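Local coordinates for protein uncharacterized aldehyde dehydrogenase AldY (PDB 4DNG) that probably oxidises aldehydes to carboxylates with NAD+ as a member of the aldehyde dehydrogenase family, and may help protect the cell against stress from ethanol and related compounds, at residues D84-I87 / M88-R92; T97-K100 / S101-L105; T233-G236 / R237-E241. All blocks are in the same frame, centred on the assembly; numbering follows the deposited sequence.

Contact 1 (D84-I87 / M88-R92); sequences DDII and MMIAR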
loop_
_atom_site.group_PDB
_atom_site.type_symbol
_atom_site.label_atom_id
_atom_site.label_comp_id
_atom_site.label_asym_id
_atom_site.label_seq_id
_atom_site.Cartn_x
_atom_site.Cartn_y
_atom_site.Cartn_z
ATOM N N ASP A 84 -3.707 -16.430 34.094
ATOM C CA ASP A 84 -2.977 -17.643 34.477
ATOM C C ASP A 84 -3.256 -18.841 33.572
ATOM O O ASP A 84 -2.326 -19.466 33.066
ATOM C CB ASP A 84 -3.190 -17.956 35.963
ATOM C CG ASP A 84 -2.478 -16.964 36.856
ATOM O OD1 ASP A 84 -1.463 -16.393 36.410
ATOM O OD2 ASP A 84 -2.912 -16.747 38.003
ATOM N N ASP A 85 -4.540 -19.124 33.360
ATOM C CA ASP A 85 -4.999 -20.173 32.452
ATOM C C ASP A 85 -4.618 -19.921 30.993
ATOM O O ASP A 85 -4.318 -20.853 30.251
ATOM C CB ASP A 85 -6.517 -20.320 32.577
ATOM C CG ASP A 85 -6.959 -20.692 33.997
ATOM O OD1 ASP A 85 -6.271 -21.526 34.630
ATOM O OD2 ASP A 85 -7.994 -20.160 34.476
ATOM N N ILE A 86 -4.641 -18.662 30.578
ATOM C CA ILE A 86 -4.344 -18.316 29.201
ATOM C C ILE A 86 -2.864 -18.571 28.951
ATOM O O ILE A 86 -2.501 -19.184 27.945
ATOM C CB ILE A 86 -4.775 -16.864 28.881
ATOM C CG1 ILE A 86 -6.296 -16.708 29.086
ATOM C CG2 ILE A 86 -4.382 -16.467 27.476
ATOM C CD1 ILE A 86 -6.836 -15.294 28.938
ATOM N N ILE A 87 -2.025 -18.144 29.895
ATOM C CA ILE A 87 -0.571 -18.295 29.789
ATOM C C ILE A 87 -0.195 -19.780 29.659
ATOM O O ILE A 87 0.526 -20.182 28.744
ATOM C CB ILE A 87 0.163 -17.543 30.938
ATOM C CG1 ILE A 87 0.133 -16.026 30.658
ATOM C CG2 ILE A 87 1.606 -18.029 31.125
ATOM C CD1 ILE A 87 0.618 -15.140 31.790
ATOM N N MET A 88 -0.749 -20.591 30.545
ATOM C CA MET A 88 -0.596 -22.034 30.480
ATOM C C MET A 88 -0.955 -22.574 29.108
ATOM O O MET A 88 -0.156 -23.291 28.510
ATOM C CB MET A 88 -1.426 -22.729 31.566
ATOM C CG MET A 88 -1.066 -24.201 31.742
ATOM S SD MET A 88 0.709 -24.488 31.999
ATOM C CE MET A 88 0.878 -24.080 33.739
ATOM N N MET A 89 -2.139 -22.219 28.607
ATOM C CA MET A 89 -2.593 -22.690 27.296
ATOM C C MET A 89 -1.706 -22.240 26.108
ATOM O O MET A 89 -1.411 -23.053 25.223
ATOM C CB MET A 89 -4.066 -22.347 27.066
ATOM C CG MET A 89 -4.642 -22.909 25.764
ATOM S SD MET A 89 -4.595 -24.707 25.588
ATOM C CE MET A 89 -5.671 -25.197 26.928
ATOM N N ILE A 90 -1.275 -20.972 26.099
ATOM C CA ILE A 90 -0.311 -20.499 25.096
ATOM C C ILE A 90 0.951 -21.353 25.126
ATOM O O ILE A 90 1.459 -21.733 24.084
ATOM C CB ILE A 90 0.099 -19.015 25.286
ATOM C CG1 ILE A 90 -1.083 -18.070 24.999
ATOM C CG2 ILE A 90 1.264 -18.659 24.367
ATOM C CD1 ILE A 90 -0.911 -16.705 25.633
ATOM N N ALA A 91 1.456 -21.635 26.323
ATOM C CA ALA A 91 2.601 -22.513 26.474
ATOM C C ALA A 91 2.325 -23.930 25.917
ATOM O O ALA A 91 3.070 -24.406 25.061
ATOM C CB ALA A 91 3.044 -22.568 27.932
ATOM N N ARG A 92 1.239 -24.567 26.358
ATOM C CA ARG A 92 0.914 -25.936 25.920
ATOM C C ARG A 92 0.790 -26.064 24.405
ATOM O O ARG A 92 1.314 -27.011 23.826
ATOM C CB ARG A 92 -0.364 -26.472 26.575
ATOM C CG ARG A 92 -0.595 -26.017 28.009
ATOM C CD ARG A 92 -1.129 -27.122 28.913
ATOM N NE ARG A 92 -2.490 -27.580 28.605
ATOM C CZ ARG A 92 -2.777 -28.705 27.950
ATOM N NH1 ARG A 92 -1.795 -29.482 27.504
ATOM N NH2 ARG A 92 -4.044 -29.054 27.731
#

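Contact 2 (T97-K100 / S101-L105); sequences TIIK and STIEL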
loop_
_atom_site.group_PDB
_atom_site.type_symbol
_atom_site.label_atom_id
_atom_site.label_comp_id
_atom_site.label_asym_id
_atom_site.label_seq_id
_atom_site.Cartn_x
_atom_site.Cartn_y
_atom_site.Cartn_z
ATOM N N THR A 97 7.655 -21.003 26.125
ATOM C CA THR A 97 7.941 -21.076 27.540
ATOM C C THR A 97 6.919 -20.224 28.344
ATOM O O THR A 97 6.308 -19.305 27.765
ATOM C CB THR A 97 9.365 -20.532 27.648
ATOM O OG1 THR A 97 10.290 -21.628 27.637
ATOM C CG2 THR A 97 9.559 -19.657 28.838
ATOM N N ILE A 98 6.713 -20.526 29.642
ATOM C CA ILE A 98 5.843 -19.693 30.490
ATOM C C ILE A 98 6.300 -18.231 30.469
ATOM O O ILE A 98 5.484 -17.311 30.429
ATOM C CB ILE A 98 5.717 -20.201 31.952
ATOM C CG1 ILE A 98 4.429 -21.000 32.144
ATOM C CG2 ILE A 98 5.532 -19.031 32.914
ATOM C CD1 ILE A 98 4.408 -22.368 31.524
ATOM N N ILE A 99 7.611 -18.022 30.484
ATOM C CA ILE A 99 8.168 -16.678 30.351
ATOM C C ILE A 99 7.780 -16.035 29.022
ATOM O O ILE A 99 7.243 -14.933 29.010
ATOM C CB ILE A 99 9.704 -16.659 30.524
ATOM C CG1 ILE A 99 10.095 -17.118 31.941
ATOM C CG2 ILE A 99 10.256 -15.267 30.250
ATOM C CD1 ILE A 99 10.132 -18.627 32.154
ATOM N N LYS A 100 8.054 -16.719 27.911
ATOM C CA LYS A 100 7.707 -16.200 26.590
ATOM C C LYS A 100 6.192 -15.950 26.527
ATOM O O LYS A 100 5.742 -14.938 25.992
ATOM C CB LYS A 100 8.131 -17.170 25.475
ATOM C CG LYS A 100 8.039 -16.552 24.089
ATOM C CD LYS A 100 7.501 -17.482 23.011
ATOM C CE LYS A 100 8.606 -18.045 22.126
ATOM N NZ LYS A 100 8.243 -18.014 20.673
ATOM N N SER A 101 5.421 -16.862 27.115
ATOM C CA SER A 101 3.967 -16.787 27.051
ATOM C C SER A 101 3.408 -15.620 27.850
ATOM O O SER A 101 2.431 -14.985 27.428
ATOM C CB SER A 101 3.349 -18.089 27.535
ATOM O OG SER A 101 3.767 -19.173 26.724
ATOM N N THR A 102 4.032 -15.341 28.994
ATOM C CA THR A 102 3.604 -14.235 29.834
ATOM C C THR A 102 3.801 -12.926 29.098
ATOM O O THR A 102 2.928 -12.052 29.112
ATOM C CB THR A 102 4.368 -14.228 31.154
ATOM O OG1 THR A 102 4.100 -15.455 31.841
ATOM C CG2 THR A 102 3.941 -13.028 32.036
ATOM N N ILE A 103 4.944 -12.814 28.426
ATOM C CA ILE A 103 5.293 -11.613 27.668
ATOM C C ILE A 103 4.278 -11.422 26.542
ATOM O O ILE A 103 3.786 -10.307 26.304
ATOM C CB ILE A 103 6.744 -11.695 27.151
ATOM C CG1 ILE A 103 7.721 -11.429 28.307
ATOM C CG2 ILE A 103 6.984 -10.698 26.035
ATOM C CD1 ILE A 103 9.164 -11.795 28.020
ATOM N N GLU A 104 3.931 -12.527 25.887
ATOM C CA GLU A 104 2.972 -12.495 24.800
ATOM C C GLU A 104 1.572 -12.061 25.269
ATOM O O GLU A 104 0.930 -11.204 24.614
ATOM C CB GLU A 104 2.913 -13.834 24.076
ATOM C CG GLU A 104 2.166 -13.714 22.761
ATOM C CD GLU A 104 2.246 -14.947 21.875
ATOM O OE1 GLU A 104 3.210 -15.748 22.001
ATOM O OE2 GLU A 104 1.327 -15.091 21.030
ATOM N N LEU A 105 1.102 -12.629 26.387
ATOM C CA LEU A 105 -0.189 -12.222 26.923
ATOM C C LEU A 105 -0.159 -10.760 27.326
ATOM O O LEU A 105 -1.102 -10.015 27.040
ATOM C CB LEU A 105 -0.651 -13.080 28.100
ATOM C CG LEU A 105 -2.070 -12.794 28.649
ATOM C CD1 LEU A 105 -3.124 -12.719 27.558
ATOM C CD2 LEU A 105 -2.457 -13.860 29.631
#

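Contact 3 (T233-G236 / R237-E241); sequences TAVG and RHIGE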
loop_
_atom_site.group_PDB
_atom_site.type_symbol
_atom_site.label_atom_id
_atom_site.label_comp_id
_atom_site.label_asym_id
_atom_site.label_seq_id
_atom_site.Cartn_x
_atom_site.Cartn_y
_atom_site.Cartn_z
ATOM N N THR A 233 8.359 -15.272 3.052
ATOM C CA THR A 233 8.418 -14.409 1.870
ATOM C C THR A 233 7.665 -14.943 0.627
ATOM O O THR A 233 6.995 -14.175 -0.069
ATOM C CB THR A 233 9.882 -14.111 1.571
ATOM O OG1 THR A 233 10.442 -13.543 2.753
ATOM C CG2 THR A 233 10.066 -13.131 0.397
ATOM N N ALA A 234 7.733 -16.250 0.386
ATOM C CA ALA A 234 7.181 -16.841 -0.837
ATOM C C ALA A 234 5.660 -16.775 -0.851
ATOM O O ALA A 234 5.052 -16.486 -1.882
ATOM C CB ALA A 234 7.686 -18.278 -1.017
ATOM N N VAL A 235 5.052 -17.037 0.303
ATOM C CA VAL A 235 3.628 -16.808 0.520
ATOM C C VAL A 235 3.316 -15.284 0.420
ATOM O O VAL A 235 2.354 -14.865 -0.249
ATOM C CB VAL A 235 3.185 -17.441 1.865
ATOM C CG1 VAL A 235 1.677 -17.323 2.084
ATOM C CG2 VAL A 235 3.602 -18.917 1.918
ATOM N N GLY A 236 4.158 -14.456 1.037
ATOM C CA GLY A 236 4.089 -13.001 0.843
ATOM C C GLY A 236 3.984 -12.590 -0.625
ATOM O O GLY A 236 3.081 -11.842 -1.001
ATOM N N ARG A 237 4.887 -13.085 -1.472
ATOM C CA ARG A 237 4.848 -12.699 -2.875
ATOM C C ARG A 237 3.524 -13.126 -3.502
ATOM O O ARG A 237 2.944 -12.405 -4.320
ATOM C CB ARG A 237 6.047 -13.276 -3.643
ATOM C CG ARG A 237 7.399 -12.879 -3.046
ATOM C CD ARG A 237 8.595 -13.309 -3.893
ATOM N NE ARG A 237 9.523 -12.202 -3.854
ATOM C CZ ARG A 237 10.667 -12.191 -3.199
ATOM N NH1 ARG A 237 11.393 -11.093 -3.212
ATOM N NH2 ARG A 237 11.088 -13.270 -2.567
ATOM N N HIS A 238 3.046 -14.299 -3.096
ATOM C CA HIS A 238 1.786 -14.855 -3.577
ATOM C C HIS A 238 0.626 -13.975 -3.152
ATOM O O HIS A 238 -0.292 -13.716 -3.933
ATOM C CB HIS A 238 1.662 -16.287 -3.044
ATOM C CG HIS A 238 0.474 -17.077 -3.568
ATOM N ND1 HIS A 238 0.453 -17.637 -4.788
ATOM C CD2 HIS A 238 -0.726 -17.449 -2.944
ATOM C CE1 HIS A 238 -0.717 -18.283 -4.960
ATOM N NE2 HIS A 238 -1.425 -18.181 -3.821
ATOM N N ILE A 239 0.652 -13.492 -1.918
ATOM C CA ILE A 239 -0.360 -12.543 -1.473
ATOM C C ILE A 239 -0.230 -11.213 -2.231
ATOM O O ILE A 239 -1.216 -10.665 -2.723
ATOM C CB ILE A 239 -0.248 -12.290 0.036
ATOM C CG1 ILE A 239 -0.599 -13.570 0.760
ATOM C CG2 ILE A 239 -1.139 -11.103 0.452
ATOM C CD1 ILE A 239 -0.143 -13.604 2.195
ATOM N N GLY A 240 0.993 -10.714 -2.341
ATOM C CA GLY A 240 1.245 -9.428 -3.002
ATOM C C GLY A 240 0.719 -9.368 -4.419
ATOM O O GLY A 240 0.210 -8.345 -4.876
ATOM N N GLU A 241 0.824 -10.484 -5.115
ATOM C CA GLU A 241 0.364 -10.542 -6.483
ATOM C C GLU A 241 -1.167 -10.536 -6.527
ATOM O O GLU A 241 -1.776 -9.784 -7.295
ATOM C CB GLU A 241 0.986 -11.770 -7.130
ATOM C CG GLU A 241 0.291 -12.397 -8.322
ATOM C CD GLU A 241 0.673 -13.858 -8.447
ATOM O OE1 GLU A 241 1.252 -14.259 -9.474
ATOM O OE2 GLU A 241 0.423 -14.603 -7.475
#

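Contact 1 (D84-I87 / M88-R92)
Ile-86 and Ile-90 meet one turn apart on helix 83-94, an amphipathic alpha-helix whose isoleucines face the protein interior. Their side chains cross obliquely: methyl CG2 of Ile-86 lies 3.9 Å from CD1 at the end of Ile-90. CG1 of Ile-90 stands beside its own backbone N (chi1 -68°), which carries the branch back over the preceding turn, where CD1 also comes 3.7 Å from Ile-86 O. That same oxygen takes the backbone N-H of Ile-90 at 2.8 Å, and CG1 and CD1 of Ile-90 flank the bond.

Around this pair the other side chains fan out. Ile-87 turns to helix 98-118, where it touches Thr-102 and Leu-105, while Ile-86 and Ile-90 both rest on Met-157 of helix 156-169. Met-89 bends at chi2 and chi3, packing on Phe-3 of the N-terminal segment and on Ile-184; only its CB stays near the previous turn, 3.5 Å from Asp-85 O. Met-88 follows a similar bent course but is exposed, and Asp-84 marks the solvent side too.

The remaining backbone bonds continue the helical pattern, Met-88 N, Met-89 N and Ala-91 N bonding to Asp-84 O, Asp-85 O and Ile-87 O in turn. At the last of these carbonyls the Ala-91 methyl CB lies 3.6 Å from Ile-87 O.

Contact 2 (T97-K100 / S101-L105)
Ser-101 grips the carbonyl of Thr-97 twice: its backbone N and its OG each lie 2.7 Å from Thr-97 O. The amide comes in close to the line of the carbonyl bond, while the hydroxyl donates from above the carbonyl plane, 47° out of it. With OG anti to its own carbonyl carbon (chi1 -61°), the hydroxyl is folded back toward the preceding turn. Thr-102 repeats the scheme on Ile-98 O, to which OG1 donates at 2.7 Å and the backbone N at 2.8 Å, the two reaching the oxygen from opposite faces of its plane.

These doubly held carbonyls open helix 98-118, with Thr-97 at the N-cap position. Thr-97 makes no capping bond with its side chain; OG1 instead bonds to Thr-324 O. The doubled bonds keep both hydroxyls occupied by the helix itself on the side that packs against helix 83-94.

Further along, Glu-104 N bonds to Lys-100 O at 3.0 Å. The Glu-104 side chain runs out extended to the backbone amides of Met-157 and Asn-158, which both donate to OE2, and Lys-100 makes a cation-pi contact with Phe-155. Lys-100 NZ and Glu-104 OE1 stay 5.7 Å apart, not in contact, though their opposite charges may still attract weakly. On another side of the helix CG2 of Ile-99 lies 4.3 Å from CD1 of Ile-103; Ile-99 packs on Ile-281 and Ile-103 on Phe-277, both of helix 268-281.

Contact 3 (T233-G236 / R237-E241)
The methyl CG2 of Thr-233 lies beside the guanidinium of Arg-237, the two side chains running the same way. CG2 comes 3.1 Å from Arg-237 NH2 and meets the group obliquely; this is tighter than an ordinary van der Waals contact, and the exact placing of the guanidinium is somewhat doubtful. The start of the arginine chain is set by CG standing beside its own backbone N (chi1 -56°), which brings CG to 3.3 Å from Thr-233 O; a bend at chi3 (139°) then turns the guanidinium to the methyl. Thr-233 O itself takes the backbone N-H of Arg-237 at 2.8 Å.

This is the first part of helix 233-246, which links strands 226-231 and 249-254 in a beta-alpha-beta unit of the Rossmann-like cofactor domain, and Thr-233 to Gly-236 belong, by similarity, to the NAD(+) site. Cutting Arg-237 back to an alanine removes the chain beside the Thr-233 methyl and is likely to open a gap under Phe-247 of the second subunit, which packs on both residues.

With the backbone as it stands, a CB on Gly-236 would come too close to Thr-233 O. On the side that faces strand 226-231, CG1 of Val-235 reaches CD1 of Ile-239 at 4.1 Å, and both residues rest on Phe-229. His-238 leads its ring outward from the preceding turn, CG anti to the backbone N (chi1 -174°), leaving CB 3.2 Å from Val-235 O while NE2 bonds to Asp-216.

How the contacts relate
Contacts 1 and 2 sit on consecutive helices that pack directly together, their centres 8 Å apart. Ile-90 CG2 comes 3.5 Å from Ser-101 OG, and Ala-91 N packs 3.4 Å from the same Ser-101 OG, so the inner face of contact 1 lies on the hydroxyl-bearing side of contact 2. Contact 3 belongs to a separate region across the chain's centre, about 30 Å from contact 2 and 32 Å from contact 1 between centres, and touches neither. The predicted catalytic Glu-253 relates the two regions: the Glu-104 side chain of contact 2 is about 12 Å from its side chain, and Gly-236 of contact 3, in the inferred NAD(+) site, about 9 Å.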